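Long-range contact in CrataBL (PDB 4IHZ), which inhibits trypsin and probably, more strongly, factor Xa, and probably acts as a lectin that binds glucose and N-acetylglucosamine: residues P34-I38 against V98-G102. Sequence-based numbering, arbitrary orientation.
Sequences PLDLI and VVTTG
The carbonyl O of Asp-36 is approached by two groups of the facing segment: N of Thr-101 donates a hydrogen bond to it at 2.9 Å (N-H...O angle 151°), with the donor in the carbonyl plane, and CA of Thr-100 lies 3.1 Å from the same O in a CA-H...O contact. Asp-36 bonds Thr-101 directly at two points, through this carbonyl O and through OD2. Its carboxylate, swung anti to the backbone N (chi1 -172°), offers the anti lone pair of OD2 to the hydroxyl OG1 of Thr-101 at 2.7 Å, while OD1 is held by the backbone N of Asn-23; bonds at both oxygens should fix the rotation of this buried group. The carbonyl O of Thr-101 takes two donors: OG1 of Thr-100 at 2.8 Å, tilted slightly from the carbonyl plane, and water 1, which also accepts the backbone N-H of Asp-36 and so joins the two segments. Water 2 makes a second bridge, from N of Ile-38 to O of Val-99. Apolar contacts add to the polar link. CD2 of Leu-37 and CD1 of Leu-35 both meet CG2 of Val-98, at 3.6 and 3.8 Å respectively, whereas Ile-38 sets CG1 against CG1 of Val-99 at 3.8 Å and turns CD1 to the methyl of Thr-101. Since the two segments run 90° apart end to end, this is a crossing within the beta-trefoil of this inhibitor, probably of the Kunitz type, rather than a continuous ladder. The loop leading into strand 38-40 crosses strand 96-100 around Thr-100; strand 148-151 packs against Ile-38, Val-98 and Val-99, and Pro-21 of strand 19-21 touches Asp-36, Ile-38 and Thr-101.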
ATOM      1  N   PRO A  34     -11.325   2.709  -1.100  1.00 23.55           N
ATOM      2  CA  PRO A  34     -11.427   2.875  -2.543  1.00 23.69           C
ATOM      3  C   PRO A  34     -11.126   4.297  -3.007  1.00 22.20           C
ATOM      4  O   PRO A  34     -10.793   4.471  -4.172  1.00 22.39           O
ATOM      5  CB  PRO A  34     -12.880   2.508  -2.861  1.00 24.82           C
ATOM      6  CG  PRO A  34     -13.569   2.437  -1.568  1.00 27.09           C
ATOM      7  CD  PRO A  34     -12.588   2.269  -0.482  1.00 25.05           C
ATOM      8  N   LEU A  35     -11.245   5.283  -2.108  1.00 20.15           N
ATOM      9  CA  LEU A  35     -11.043   6.686  -2.506  1.00 20.44           C
ATOM     10  C   LEU A  35     -10.512   7.508  -1.350  1.00 19.69           C
ATOM     11  O   LEU A  35     -11.227   8.316  -0.763  1.00 21.84           O
ATOM     12  CB  LEU A  35     -12.353   7.271  -3.046  1.00 21.14           C
ATOM     13  CG  LEU A  35     -12.095   8.499  -3.925  1.00 22.21           C
ATOM     14  CD1 LEU A  35     -11.887   8.059  -5.359  1.00 24.36           C
ATOM     15  CD2 LEU A  35     -13.296   9.433  -3.828  1.00 26.70           C
ATOM     16  N   ASP A  36      -9.235   7.305  -1.058  1.00 18.33           N
ATOM     17  CA  ASP A  36      -8.636   7.928   0.113  1.00 16.43           C
ATOM     18  C   ASP A  36      -8.086   9.284  -0.326  1.00 15.81           C
ATOM     19  O   ASP A  36      -6.963   9.385  -0.808  1.00 16.23           O
ATOM     20  CB  ASP A  36      -7.530   7.026   0.665  1.00 16.56           C
ATOM     21  CG  ASP A  36      -6.986   7.512   2.006  1.00 17.87           C
ATOM     22  OD1 ASP A  36      -7.792   7.917   2.881  1.00 19.45           O
ATOM     23  OD2 ASP A  36      -5.730   7.492   2.193  1.00 17.02           O
ATOM     24  N   LEU A  37      -8.916  10.309  -0.164  1.00 16.48           N
ATOM     25  CA  LEU A  37      -8.592  11.660  -0.616  1.00 15.83           C
ATOM     26  C   LEU A  37      -7.474  12.274   0.190  1.00 16.44           C
ATOM     27  O   LEU A  37      -7.181  11.830   1.306  1.00 15.95           O
ATOM     28  CB  LEU A  37      -9.843  12.548  -0.477  1.00 16.53           C
ATOM     29  CG  LEU A  37     -11.042  12.099  -1.286  1.00 19.31           C
ATOM     30  CD1 LEU A  37     -12.183  12.971  -0.788  1.00 22.00           C
ATOM     31  CD2 LEU A  37     -10.825  12.265  -2.796  1.00 21.45           C
ATOM     32  N   ILE A  38      -6.877  13.338  -0.353  1.00 15.46           N
ATOM     33  CA  ILE A  38      -5.896  14.107   0.405  1.00 16.21           C
ATOM     34  C   ILE A  38      -6.634  15.397   0.760  1.00 16.39           C
ATOM     35  O   ILE A  38      -6.959  16.200  -0.139  1.00 16.86           O
ATOM     36  CB  ILE A  38      -4.659  14.458  -0.479  1.00 15.30           C
ATOM     37  CG1 ILE A  38      -3.940  13.195  -0.992  1.00 17.88           C
ATOM     38  CG2 ILE A  38      -3.680  15.380   0.293  1.00 17.42           C
ATOM     39  CD1 ILE A  38      -3.452  12.288   0.108  1.00 18.47           C
ATOM     40  N   VAL A  98      -9.833  13.039  -8.817  1.00 18.47           N
ATOM     41  CA  VAL A  98      -9.359  13.404  -7.467  1.00 17.03           C
ATOM     42  C   VAL A  98      -8.012  12.762  -7.212  1.00 17.52           C
ATOM     43  O   VAL A  98      -7.708  11.695  -7.755  1.00 17.63           O
ATOM     44  CB  VAL A  98     -10.370  12.988  -6.346  1.00 16.63           C
ATOM     45  CG1 VAL A  98     -11.693  13.697  -6.538  1.00 19.36           C
ATOM     46  CG2 VAL A  98     -10.645  11.473  -6.340  1.00 17.78           C
ATOM     47  N   VAL A  99      -7.205  13.446  -6.422  1.00 14.73           N
ATOM     48  CA  VAL A  99      -5.952  12.806  -5.901  1.00 15.79           C
ATOM     49  C   VAL A  99      -6.350  11.823  -4.833  1.00 15.59           C
ATOM     50  O   VAL A  99      -7.162  12.140  -3.973  1.00 17.48           O
ATOM     51  CB  VAL A  99      -4.992  13.862  -5.357  1.00 15.72           C
ATOM     52  CG1 VAL A  99      -3.715  13.183  -4.809  1.00 16.53           C
ATOM     53  CG2 VAL A  99      -4.555  14.844  -6.450  1.00 17.10           C
ATOM     54  N   THR A 100      -5.734  10.636  -4.839  1.00 15.49           N
ATOM     55  CA  THR A 100      -5.947   9.679  -3.720  1.00 15.03           C
ATOM     56  C   THR A 100      -4.652   9.009  -3.383  1.00 14.97           C
ATOM     57  O   THR A 100      -3.680   9.106  -4.132  1.00 16.37           O
ATOM     58  CB  THR A 100      -6.948   8.572  -4.040  1.00 15.67           C
ATOM     59  OG1 THR A 100      -6.353   7.680  -5.004  1.00 17.73           O
ATOM     60  CG2 THR A 100      -8.256   9.157  -4.629  1.00 17.47           C
ATOM     61  N   THR A 101      -4.676   8.278  -2.274  1.00 15.68           N
ATOM     62  CA  THR A 101      -3.574   7.369  -2.047  1.00 14.72           C
ATOM     63  C   THR A 101      -3.940   6.009  -2.685  1.00 16.66           C
ATOM     64  O   THR A 101      -4.914   5.899  -3.414  1.00 16.76           O
ATOM     65  CB  THR A 101      -3.260   7.187  -0.541  1.00 15.41           C
ATOM     66  OG1 THR A 101      -4.384   6.576   0.084  1.00 16.15           O
ATOM     67  CG2 THR A 101      -2.972   8.581   0.163  1.00 15.84           C
ATOM     68  N   GLY A 102      -3.149   4.973  -2.437  1.00 14.74           N
ATOM     69  CA  GLY A 102      -3.513   3.656  -2.907  1.00 16.73           C
ATOM     70  C   GLY A 102      -2.965   3.354  -4.298  1.00 16.63           C
ATOM     71  O   GLY A 102      -3.362   2.345  -4.916  1.00 19.91           O
TER
HETATM   72  O   HOH W   1      -7.660   5.461  -2.815  1.00 20.18           O
HETATM   73  O   HOH W   2      -7.886  14.346  -2.856  1.00 19.11           O